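Local atomic coordinates of 4-amino-4-deoxy-L-arabinose transferase or related glycosyltransferases of PMT family (Cupriavidus metallidurans, PDB entry 5EZM), a protein that probably transfers 4-amino-4-deoxy-L-arabinose onto lipid A, as a zinc-binding integral membrane glycosyltransferase of the GT-C fold. Residues Trp75-Ile78 with Leu83-Phe86; Ala202-Gly207 with Val248-Leu253; Ala300-Lys305 with Gly361-Arg366. All coordinates share one frame; numbering follows the deposited sequence.

Overall arrangement
The three contacts come in series along one mostly helical chain of the GT-C fold. Contact 1 is local and closes the base of a short hairpin, strands 79-80 and 83-84. Contact 2 joins helices 185-206 and 236-257. Contact 3 joins helices 303-310 and 352-365. Contacts 1 and 2 are neighbours, with centres about 12 Å apart. They touch directly through a probable hydrogen bond between Trp250 NE1 and Val76 O. Contact 3 lies about 44 Å from contact 1 and 37 Å from contact 2, centre to centre. Thus contacts 1 and 2 tie a loop near the zinc site to membrane helices, while contact 3 is remote lipid-lined packing.

Contact 1 of 3, residues Trp75-Ile78 with Leu83-Phe86; sequences WVTI and LKYF. With MPG ([(Z)-octadec-9-enyl] (2R)-2,3-bis(oxidanyl)propanoate), chain B; MPG ([(Z)-octadec-9-enyl] (2R)-2,3-bis(oxidanyl)propanoate), chain C.
Phe86 meets Thr77 at the edge of its ring: Thr77 CG2 lies near the ring plane, 4.3 Å from Phe86 CE1. The setting is a beta hairpin. Ile78 leads into its strand 79-80, and segment 83-86 begins with the antiparallel partner, strand 83-84. One face of the Phe86 ring is covered by Lys84 CB, offset toward the rim. The Tyr85 ring is also met at its edge, by Ile78 CG2. The Trp75 indole takes no part across the two segments. C6 of the MPG of chain B sits over the centre of one face, 3.5 Å above the plane. A second MPG, of chain C, approaches obliquely and brings its C3 to 3.6 Å from Trp75 CH2. The Trp75 ring also meets that of Trp94.

One backbone bond closes the base of the hairpin: Tyr85 N donates to Ile78 O at 3.0 Å. The N-H...O angle is 171°, so the bond is nearly straight. The donor nevertheless stands above the carbonyl plane, 44° out of it. Lys84 CA adds a C-H contact to the same oxygen.

With chi1 at -171° the Tyr85 ring swings out opposite the amide nitrogen. Its near edge touches Ile78 CG2, while its far end leads away. The side chain lies close to Glu87, a zinc ligand, and packs on Arg61 and Ile65 of helix 58-72. Lys84 NZ forms a salt bridge with Glu260, and the Phe86 ring packs edge-to-face with Phe261. At the closed base, Ile78 CG2 rests 4.2 Å from Tyr85 CB, and Ile78 CB lies 3.4 Å from Tyr85 O.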
loop_
_atom_site.group_PDB
_atom_site.type_symbol
_atom_site.label_atom_id
_atom_site.label_comp_id
_atom_site.label_asym_id
_atom_site.label_seq_id
_atom_site.Cartn_x
_atom_site.Cartn_y
_atom_site.Cartn_z
ATOM N N TRP A 75 -15.603 -10.751 -12.025
ATOM C CA TRP A 75 -14.483 -10.870 -11.103
ATOM C C TRP A 75 -13.279 -11.571 -11.719
ATOM O O TRP A 75 -12.320 -11.869 -11.002
ATOM C CB TRP A 75 -14.911 -11.620 -9.839
ATOM C CG TRP A 75 -15.820 -10.849 -8.928
ATOM C CD1 TRP A 75 -16.749 -9.914 -9.287
ATOM C CD2 TRP A 75 -15.875 -10.940 -7.498
ATOM N NE1 TRP A 75 -17.383 -9.424 -8.168
ATOM C CE2 TRP A 75 -16.864 -10.039 -7.059
ATOM C CE3 TRP A 75 -15.185 -11.701 -6.547
ATOM C CZ2 TRP A 75 -17.181 -9.879 -5.713
ATOM C CZ3 TRP A 75 -15.501 -11.540 -5.212
ATOM C CH2 TRP A 75 -16.490 -10.637 -4.807
ATOM N N VAL A 76 -13.307 -11.844 -13.020
ATOM C CA VAL A 76 -12.237 -12.562 -13.704
ATOM C C VAL A 76 -11.431 -11.634 -14.607
ATOM O O VAL A 76 -10.207 -11.549 -14.492
ATOM C CB VAL A 76 -12.800 -13.758 -14.503
ATOM C CG1 VAL A 76 -11.678 -14.488 -15.227
ATOM C CG2 VAL A 76 -13.563 -14.696 -13.583
ATOM N N THR A 77 -12.104 -10.932 -15.515
ATOM C CA THR A 77 -11.441 -10.051 -16.473
ATOM C C THR A 77 -11.330 -8.664 -15.852
ATOM O O THR A 77 -12.286 -7.884 -15.867
ATOM C CB THR A 77 -12.207 -10.020 -17.791
ATOM O OG1 THR A 77 -12.467 -11.365 -18.219
ATOM C CG2 THR A 77 -11.398 -9.301 -18.866
ATOM N N ILE A 78 -10.153 -8.361 -15.299
ATOM C CA ILE A 78 -9.915 -7.062 -14.681
ATOM C C ILE A 78 -9.933 -5.974 -15.748
ATOM O O ILE A 78 -9.358 -6.130 -16.834
ATOM C CB ILE A 78 -8.578 -7.073 -13.920
ATOM C CG1 ILE A 78 -8.590 -8.145 -12.833
ATOM C CG2 ILE A 78 -8.288 -5.712 -13.312
ATOM C CD1 ILE A 78 -7.242 -8.341 -12.168
ATOM N N LEU A 83 -11.175 -0.848 -20.022
ATOM C CA LEU A 83 -10.128 -1.498 -20.794
ATOM C C LEU A 83 -9.437 -2.575 -19.969
ATOM O O LEU A 83 -9.246 -2.427 -18.759
ATOM C CB LEU A 83 -9.089 -0.486 -21.280
ATOM C CG LEU A 83 -9.612 0.627 -22.182
ATOM C CD1 LEU A 83 -8.487 1.600 -22.472
ATOM C CD2 LEU A 83 -10.181 0.045 -23.464
ATOM N N LYS A 84 -9.060 -3.661 -20.646
ATOM C CA LYS A 84 -8.394 -4.775 -19.983
ATOM C C LYS A 84 -7.123 -4.303 -19.292
ATOM O O LYS A 84 -6.303 -3.594 -19.884
ATOM C CB LYS A 84 -8.063 -5.876 -20.991
ATOM C CG LYS A 84 -9.273 -6.568 -21.589
ATOM C CD LYS A 84 -8.847 -7.673 -22.538
ATOM C CE LYS A 84 -10.045 -8.443 -23.060
ATOM N NZ LYS A 84 -9.637 -9.655 -23.829
ATOM N N TYR A 85 -6.972 -4.693 -18.030
ATOM C CA TYR A 85 -5.809 -4.350 -17.215
ATOM C C TYR A 85 -5.248 -5.661 -16.678
ATOM O O TYR A 85 -5.782 -6.224 -15.719
ATOM C CB TYR A 85 -6.192 -3.394 -16.091
ATOM C CG TYR A 85 -5.020 -2.826 -15.326
ATOM C CD1 TYR A 85 -4.185 -1.877 -15.903
ATOM C CD2 TYR A 85 -4.756 -3.226 -14.023
ATOM C CE1 TYR A 85 -3.112 -1.348 -15.205
ATOM C CE2 TYR A 85 -3.685 -2.701 -13.316
ATOM C CZ TYR A 85 -2.867 -1.763 -13.913
ATOM O OH TYR A 85 -1.800 -1.236 -13.218
ATOM N N PHE A 86 -4.180 -6.152 -17.305
ATOM C CA PHE A 86 -3.571 -7.427 -16.951
ATOM C C PHE A 86 -2.204 -7.250 -16.293
ATOM O O PHE A 86 -1.347 -8.131 -16.394
ATOM C CB PHE A 86 -3.449 -8.322 -18.183
ATOM C CG PHE A 86 -4.768 -8.750 -18.757
ATOM C CD1 PHE A 86 -5.913 -8.755 -17.974
ATOM C CD2 PHE A 86 -4.862 -9.155 -20.081
ATOM C CE1 PHE A 86 -7.134 -9.155 -18.504
ATOM C CE2 PHE A 86 -6.078 -9.559 -20.617
ATOM C CZ PHE A 86 -7.216 -9.556 -19.828
HETATM C C2 MPG B . -22.635 -11.459 -9.429
HETATM C C3 MPG B . -21.682 -11.643 -8.255
HETATM C C4 MPG B . -20.360 -12.263 -8.679
HETATM C C5 MPG B . -19.655 -12.984 -7.516
HETATM C C6 MPG B . -18.243 -13.460 -7.890
HETATM C C1 MPG B . -24.075 -11.204 -8.974
HETATM C C2 MPG C . -18.749 -11.924 -1.680
HETATM C C3 MPG C . -19.421 -11.676 -3.025
HETATM C C4 MPG C . -19.796 -10.214 -3.208
HETATM C C5 MPG C . -20.917 -10.010 -4.241
HETATM C C6 MPG C . -20.930 -8.582 -4.810
HETATM C C7 MPG C . -22.023 -8.390 -5.878
HETATM C C8 MPG C . -21.580 -7.422 -7.001
HETATM C C9 MPG C . -22.646 -7.276 -8.116
HETATM C C1 MPG C . -18.215 -13.351 -1.539
#

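Contact 2 of 3, residues Ala202-Gly207 with Val248-Leu253; sequences AILTKG and VPWFYL. With MPG ([(Z)-octadec-9-enyl] (2R)-2,3-bis(oxidanyl)propanoate), chain D.
Leu204 CD2 carries this contact. It lies 3.6 Å from Phe251 CE2 and 4.2 Å from Trp250 CE3, and it comes obliquely to both rings. The Leu204 and Phe251 side chains run past each other in opposite directions. Ile203 gives a looser touch, with its CG2 4.4 Å from Phe251 CE2. The carbonyl oxygen of Ile203 lies near the plane of the Phe251 ring, at its edge, and also accepts the backbone bond from Gly207 N.

The two rings form a T-shaped (edge-to-face) pair. The six-membered edge of the indole points at a face of Phe251, with Trp250 CZ3 3.5 Å above the centre of that ring. At Trp250 (chi1 174°) the indole lies on the carbonyl side, while Phe251 CG is anti to its own carbonyl carbon (chi1 -78°). This difference lets adjacent residues of one helix bring both rings to Leu204.

The contact joins helices 185-206 and 236-257 of the GT-C fold, which probably span the membrane. The axes of helix segments 202-206 and 248-253 approach to 10.8 Å, at 36° between their directions, so large side chains bridge the space. The second helix is kinked at Pro249, where the N atoms of 249 and 250 lack bonds to the preceding turn.

Further out, Trp250 NE1 donates to Val76 O, which helps to fix the indole. Trp94 packs edge-to-face with Trp250 and also touches Leu204. Past Leu204, the chain leaves helical geometry at Gly207. Its phi is positive, and a beta carbon there would jam against the carbonyl O of Lys206. Gly207 touches the bound phosphocholine. Lys206 NZ forms a salt bridge with Asp161, and its extended chain lies by the MPG of chain D, with Lys206 CE 3.6 Å from C9.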
loop_
_atom_site.group_PDB
_atom_site.type_symbol
_atom_site.label_atom_id
_atom_site.label_comp_id
_atom_site.label_asym_id
_atom_site.label_seq_id
_atom_site.Cartn_x
_atom_site.Cartn_y
_atom_site.Cartn_z
ATOM N N ALA A 202 -1.133 -14.742 -1.832
ATOM C CA ALA A 202 -0.136 -13.758 -2.242
ATOM C C ALA A 202 0.080 -13.792 -3.750
ATOM O O ALA A 202 0.210 -12.741 -4.391
ATOM C CB ALA A 202 1.180 -14.001 -1.503
ATOM N N ILE A 203 0.123 -14.992 -4.334
ATOM C CA ILE A 203 0.242 -15.099 -5.785
ATOM C C ILE A 203 -0.963 -14.461 -6.459
ATOM O O ILE A 203 -0.828 -13.745 -7.460
ATOM C CB ILE A 203 0.420 -16.571 -6.206
ATOM C CG1 ILE A 203 1.725 -17.134 -5.634
ATOM C CG2 ILE A 203 0.391 -16.698 -7.722
ATOM C CD1 ILE A 203 1.987 -18.584 -6.001
ATOM N N LEU A 204 -2.160 -14.690 -5.909
ATOM C CA LEU A 204 -3.355 -14.020 -6.410
ATOM C C LEU A 204 -3.386 -12.537 -6.079
ATOM O O LEU A 204 -4.324 -11.849 -6.493
ATOM C CB LEU A 204 -4.611 -14.693 -5.856
ATOM C CG LEU A 204 -4.928 -16.077 -6.422
ATOM C CD1 LEU A 204 -6.150 -16.671 -5.737
ATOM C CD2 LEU A 204 -5.139 -15.993 -7.923
ATOM N N THR A 205 -2.402 -12.028 -5.342
ATOM C CA THR A 205 -2.323 -10.609 -5.021
ATOM C C THR A 205 -1.341 -9.861 -5.916
ATOM O O THR A 205 -1.667 -8.786 -6.426
ATOM C CB THR A 205 -1.934 -10.424 -3.550
ATOM O OG1 THR A 205 -2.996 -10.901 -2.713
ATOM C CG2 THR A 205 -1.667 -8.956 -3.245
ATOM N N LYS A 206 -0.137 -10.413 -6.130
ATOM C CA LYS A 206 0.847 -9.708 -6.946
ATOM C C LYS A 206 1.757 -10.659 -7.720
ATOM O O LYS A 206 2.896 -10.297 -8.038
ATOM C CB LYS A 206 1.689 -8.771 -6.079
ATOM C CG LYS A 206 2.154 -7.518 -6.797
ATOM C CD LYS A 206 2.989 -6.645 -5.882
ATOM C CE LYS A 206 3.598 -5.478 -6.634
ATOM N NZ LYS A 206 4.577 -4.760 -5.777
ATOM N N GLY A 207 1.290 -11.862 -8.029
ATOM C CA GLY A 207 2.036 -12.747 -8.902
ATOM C C GLY A 207 3.041 -13.619 -8.173
ATOM O O GLY A 207 2.978 -13.832 -6.959
ATOM N N VAL A 248 -4.843 -21.545 -9.183
ATOM C CA VAL A 248 -5.059 -21.926 -10.583
ATOM C C VAL A 248 -6.404 -21.467 -11.140
ATOM O O VAL A 248 -6.428 -20.941 -12.264
ATOM C CB VAL A 248 -4.842 -23.441 -10.755
ATOM C CG1 VAL A 248 -5.370 -23.898 -12.103
ATOM C CG2 VAL A 248 -3.366 -23.773 -10.630
ATOM N N PRO A 249 -7.542 -21.636 -10.443
ATOM C CA PRO A 249 -8.837 -21.345 -11.093
ATOM C C PRO A 249 -8.938 -19.981 -11.770
ATOM O O PRO A 249 -9.406 -19.904 -12.915
ATOM C CB PRO A 249 -9.832 -21.483 -9.934
ATOM C CG PRO A 249 -9.220 -22.495 -9.062
ATOM C CD PRO A 249 -7.745 -22.206 -9.097
ATOM N N TRP A 250 -8.505 -18.903 -11.113
ATOM C CA TRP A 250 -8.606 -17.598 -11.760
ATOM C C TRP A 250 -7.682 -17.505 -12.966
ATOM O O TRP A 250 -8.054 -16.928 -13.993
ATOM C CB TRP A 250 -8.299 -16.469 -10.779
ATOM C CG TRP A 250 -8.267 -15.128 -11.462
ATOM C CD1 TRP A 250 -9.340 -14.354 -11.806
ATOM C CD2 TRP A 250 -7.105 -14.413 -11.901
ATOM N NE1 TRP A 250 -8.917 -13.200 -12.422
ATOM C CE2 TRP A 250 -7.549 -13.213 -12.494
ATOM C CE3 TRP A 250 -5.732 -14.670 -11.845
ATOM C CZ2 TRP A 250 -6.671 -12.273 -13.023
ATOM C CZ3 TRP A 250 -4.861 -13.735 -12.373
ATOM C CH2 TRP A 250 -5.334 -12.552 -12.954
ATOM N N PHE A 251 -6.473 -18.060 -12.860
ATOM C CA PHE A 251 -5.542 -17.984 -13.980
ATOM C C PHE A 251 -6.067 -18.758 -15.182
ATOM O O PHE A 251 -5.972 -18.291 -16.324
ATOM C CB PHE A 251 -4.165 -18.488 -13.550
ATOM C CG PHE A 251 -3.387 -17.489 -12.739
ATOM C CD1 PHE A 251 -2.481 -16.635 -13.349
ATOM C CD2 PHE A 251 -3.580 -17.384 -11.372
ATOM C CE1 PHE A 251 -1.773 -15.705 -12.605
ATOM C CE2 PHE A 251 -2.872 -16.455 -10.623
ATOM C CZ PHE A 251 -1.970 -15.616 -11.242
ATOM N N TYR A 252 -6.649 -19.933 -14.941
ATOM C CA TYR A 252 -7.264 -20.684 -16.028
ATOM C C TYR A 252 -8.433 -19.918 -16.627
ATOM O O TYR A 252 -8.570 -19.841 -17.852
ATOM C CB TYR A 252 -7.720 -22.057 -15.537
ATOM C CG TYR A 252 -8.444 -22.862 -16.593
ATOM C CD1 TYR A 252 -7.739 -23.595 -17.536
ATOM C CD2 TYR A 252 -9.832 -22.885 -16.649
ATOM C CE1 TYR A 252 -8.393 -24.331 -18.504
ATOM C CE2 TYR A 252 -10.497 -23.616 -17.616
ATOM C CZ TYR A 252 -9.772 -24.339 -18.541
ATOM O OH TYR A 252 -10.424 -25.074 -19.508
ATOM N N LEU A 253 -9.289 -19.340 -15.781
ATOM C CA LEU A 253 -10.463 -18.641 -16.294
ATOM C C LEU A 253 -10.062 -17.446 -17.151
ATOM O O LEU A 253 -10.542 -17.287 -18.281
ATOM C CB LEU A 253 -11.360 -18.206 -15.136
ATOM C CG LEU A 253 -12.130 -19.338 -14.450
ATOM C CD1 LEU A 253 -12.826 -18.830 -13.199
ATOM C CD2 LEU A 253 -13.129 -19.956 -15.408
HETATM C C2 MPG D . 9.476 -13.886 -10.228
HETATM C C3 MPG D . 10.080 -12.619 -9.633
HETATM C C4 MPG D . 9.251 -11.383 -9.954
HETATM C C5 MPG D . 9.694 -10.142 -9.162
HETATM C C6 MPG D . 8.706 -8.976 -9.323
HETATM C C7 MPG D . 8.626 -8.095 -8.062
HETATM C C8 MPG D . 7.280 -7.337 -7.964
HETATM C C9 MPG D . 6.835 -7.091 -6.499
HETATM C C1 MPG D . 10.424 -15.086 -10.146
#

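Contact 3 of 3, residues Ala300-Lys305 with Gly361-Arg366; sequences AGIFPK and GVALDR. With MPG ([(Z)-octadec-9-enyl] (2R)-2,3-bis(oxidanyl)propanoate), chain O; MPG ([(Z)-octadec-9-enyl] (2R)-2,3-bis(oxidanyl)propanoate), chain E.
Ile302 CG1 stands between its backbone N and carbonyl carbon (chi1 68°), and this turns CD1 onto Leu364 and Ala363. Leu364 CG is anti to its carbonyl carbon (chi1 -57°), which brings CD2 to 3.6 Å from Ile302 CD1. The two side chains cross at about a right angle. Ile302 CD1 also reaches Ala363 CB, at 4.1 Å. That methyl points into the partner segment and lies 3.5 Å from Lys305 O. The CA atoms of Lys305 and Ala363 are just 5.7 Å apart, a closeness suited to the small alanine.

These are packing contacts between helix 352-365 and the start of helix 303-310 with the residue just before it. They lie in the membrane part of the GT-C fold, away from the zinc site. Leu364 also packs on Phe140 and Trp372 of other helices.

The other side of segment 300-305 meets lipid. MPG of chain E runs over one face of Phe303, with its C6 3.7 Å above the ring plane, offset toward the rim. Replacing Phe303 with an alanine would probably leave that tail without the face it lies on and open a gap beside it. MPG of chain O passes Pro304, with its C4 3.7 Å from Pro304 CD.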
loop_
_atom_site.group_PDB
_atom_site.type_symbol
_atom_site.label_atom_id
_atom_site.label_comp_id
_atom_site.label_asym_id
_atom_site.label_seq_id
_atom_site.Cartn_x
_atom_site.Cartn_y
_atom_site.Cartn_z
ATOM N N ALA A 300 15.042 2.825 14.729
ATOM C CA ALA A 300 16.351 2.846 14.082
ATOM C C ALA A 300 17.477 2.697 15.098
ATOM O O ALA A 300 18.474 2.011 14.837
ATOM C CB ALA A 300 16.519 4.134 13.277
ATOM N N GLY A 301 17.319 3.306 16.276
ATOM C CA GLY A 301 18.329 3.221 17.316
ATOM C C GLY A 301 18.620 1.812 17.792
ATOM O O GLY A 301 19.697 1.570 18.347
ATOM N N ILE A 302 17.695 0.873 17.592
ATOM C CA ILE A 302 17.924 -0.512 17.985
ATOM C C ILE A 302 18.180 -1.410 16.782
ATOM O O ILE A 302 18.153 -2.640 16.917
ATOM C CB ILE A 302 16.771 -1.071 18.841
ATOM C CG1 ILE A 302 15.490 -1.212 18.015
ATOM C CG2 ILE A 302 16.545 -0.213 20.078
ATOM C CD1 ILE A 302 14.415 -2.027 18.696
ATOM N N PHE A 303 18.432 -0.833 15.606
ATOM C CA PHE A 303 18.775 -1.659 14.451
ATOM C C PHE A 303 19.948 -2.602 14.710
ATOM O O PHE A 303 19.866 -3.767 14.284
ATOM C CB PHE A 303 19.045 -0.772 13.225
ATOM C CG PHE A 303 17.934 -0.794 12.210
ATOM C CD1 PHE A 303 17.495 -1.996 11.672
ATOM C CD2 PHE A 303 17.331 0.381 11.789
ATOM C CE1 PHE A 303 16.473 -2.026 10.741
ATOM C CE2 PHE A 303 16.306 0.358 10.856
ATOM C CZ PHE A 303 15.878 -0.847 10.331
ATOM N N PRO A 304 21.038 -2.199 15.380
ATOM C CA PRO A 304 22.041 -3.205 15.766
ATOM C C PRO A 304 21.470 -4.304 16.644
ATOM O O PRO A 304 21.748 -5.487 16.410
ATOM C CB PRO A 304 23.099 -2.374 16.505
ATOM C CG PRO A 304 22.963 -1.012 15.934
ATOM C CD PRO A 304 21.501 -0.831 15.686
ATOM N N LYS A 305 20.659 -3.944 17.642
ATOM C CA LYS A 305 20.065 -4.930 18.534
ATOM C C LYS A 305 19.083 -5.852 17.823
ATOM O O LYS A 305 18.668 -6.856 18.412
ATOM C CB LYS A 305 19.384 -4.221 19.706
ATOM C CG LYS A 305 20.371 -3.735 20.756
ATOM C CD LYS A 305 19.797 -2.642 21.642
ATOM C CE LYS A 305 20.831 -2.193 22.674
ATOM N NZ LYS A 305 20.402 -0.978 23.427
ATOM N N GLY A 361 10.428 -6.906 18.584
ATOM C CA GLY A 361 9.784 -7.464 19.759
ATOM C C GLY A 361 10.756 -8.144 20.700
ATOM O O GLY A 361 10.632 -8.030 21.922
ATOM N N VAL A 362 11.752 -8.842 20.154
ATOM C CA VAL A 362 12.687 -9.503 21.056
ATOM C C VAL A 362 13.744 -8.520 21.539
ATOM O O VAL A 362 14.144 -8.553 22.709
ATOM C CB VAL A 362 13.304 -10.756 20.400
ATOM C CG1 VAL A 362 12.211 -11.638 19.831
ATOM C CG2 VAL A 362 14.304 -10.399 19.326
ATOM N N ALA A 363 14.175 -7.594 20.676
ATOM C CA ALA A 363 15.209 -6.651 21.086
ATOM C C ALA A 363 14.714 -5.789 22.239
ATOM O O ALA A 363 15.333 -5.745 23.311
ATOM C CB ALA A 363 15.643 -5.790 19.902
ATOM N N LEU A 364 13.568 -5.129 22.047
ATOM C CA LEU A 364 12.954 -4.373 23.130
ATOM C C LEU A 364 12.735 -5.243 24.358
ATOM O O LEU A 364 12.793 -4.748 25.490
ATOM C CB LEU A 364 11.627 -3.768 22.660
ATOM C CG LEU A 364 11.695 -2.853 21.432
ATOM C CD1 LEU A 364 10.304 -2.503 20.916
ATOM C CD2 LEU A 364 12.478 -1.589 21.747
ATOM N N ASP A 365 12.515 -6.547 24.161
ATOM C CA ASP A 365 12.254 -7.422 25.296
ATOM C C ASP A 365 13.470 -7.579 26.198
ATOM O O ASP A 365 13.308 -7.893 27.381
ATOM C CB ASP A 365 11.788 -8.792 24.809
ATOM C CG ASP A 365 11.274 -9.660 25.934
ATOM O OD1 ASP A 365 10.759 -9.098 26.924
ATOM O OD2 ASP A 365 11.387 -10.901 25.827
ATOM N N ARG A 366 14.676 -7.355 25.679
ATOM C CA ARG A 366 15.893 -7.506 26.463
ATOM C C ARG A 366 16.415 -6.186 27.012
ATOM O O ARG A 366 17.442 -6.179 27.698
ATOM C CB ARG A 366 16.976 -8.182 25.617
ATOM C CG ARG A 366 16.573 -9.548 25.089
ATOM C CD ARG A 366 17.610 -10.097 24.123
ATOM N NE ARG A 366 17.244 -11.419 23.619
ATOM C CZ ARG A 366 17.902 -12.062 22.658
ATOM N NH1 ARG A 366 18.965 -11.503 22.090
ATOM N NH2 ARG A 366 17.496 -13.262 22.264
HETATM C C2 MPG O . 21.142 2.494 12.079
HETATM C C3 MPG O . 21.794 3.332 13.174
HETATM C C4 MPG O . 21.659 2.689 14.546
HETATM C C5 MPG O . 22.397 3.458 15.653
HETATM C C6 MPG O . 22.564 2.622 16.932
HETATM C C7 MPG O . 23.587 3.241 17.904
HETATM C C8 MPG O . 24.116 2.222 18.943
HETATM C C1 MPG O . 21.372 3.062 10.677
HETATM C C2 MPG E . 17.753 -4.042 6.930
HETATM C C3 MPG E . 18.857 -2.997 6.820
HETATM C C4 MPG E . 18.841 -2.020 7.987
HETATM C C5 MPG E . 19.795 -0.831 7.788
HETATM C C6 MPG E . 19.965 -0.005 9.075
HETATM C C1 MPG E . 17.752 -5.020 5.753
#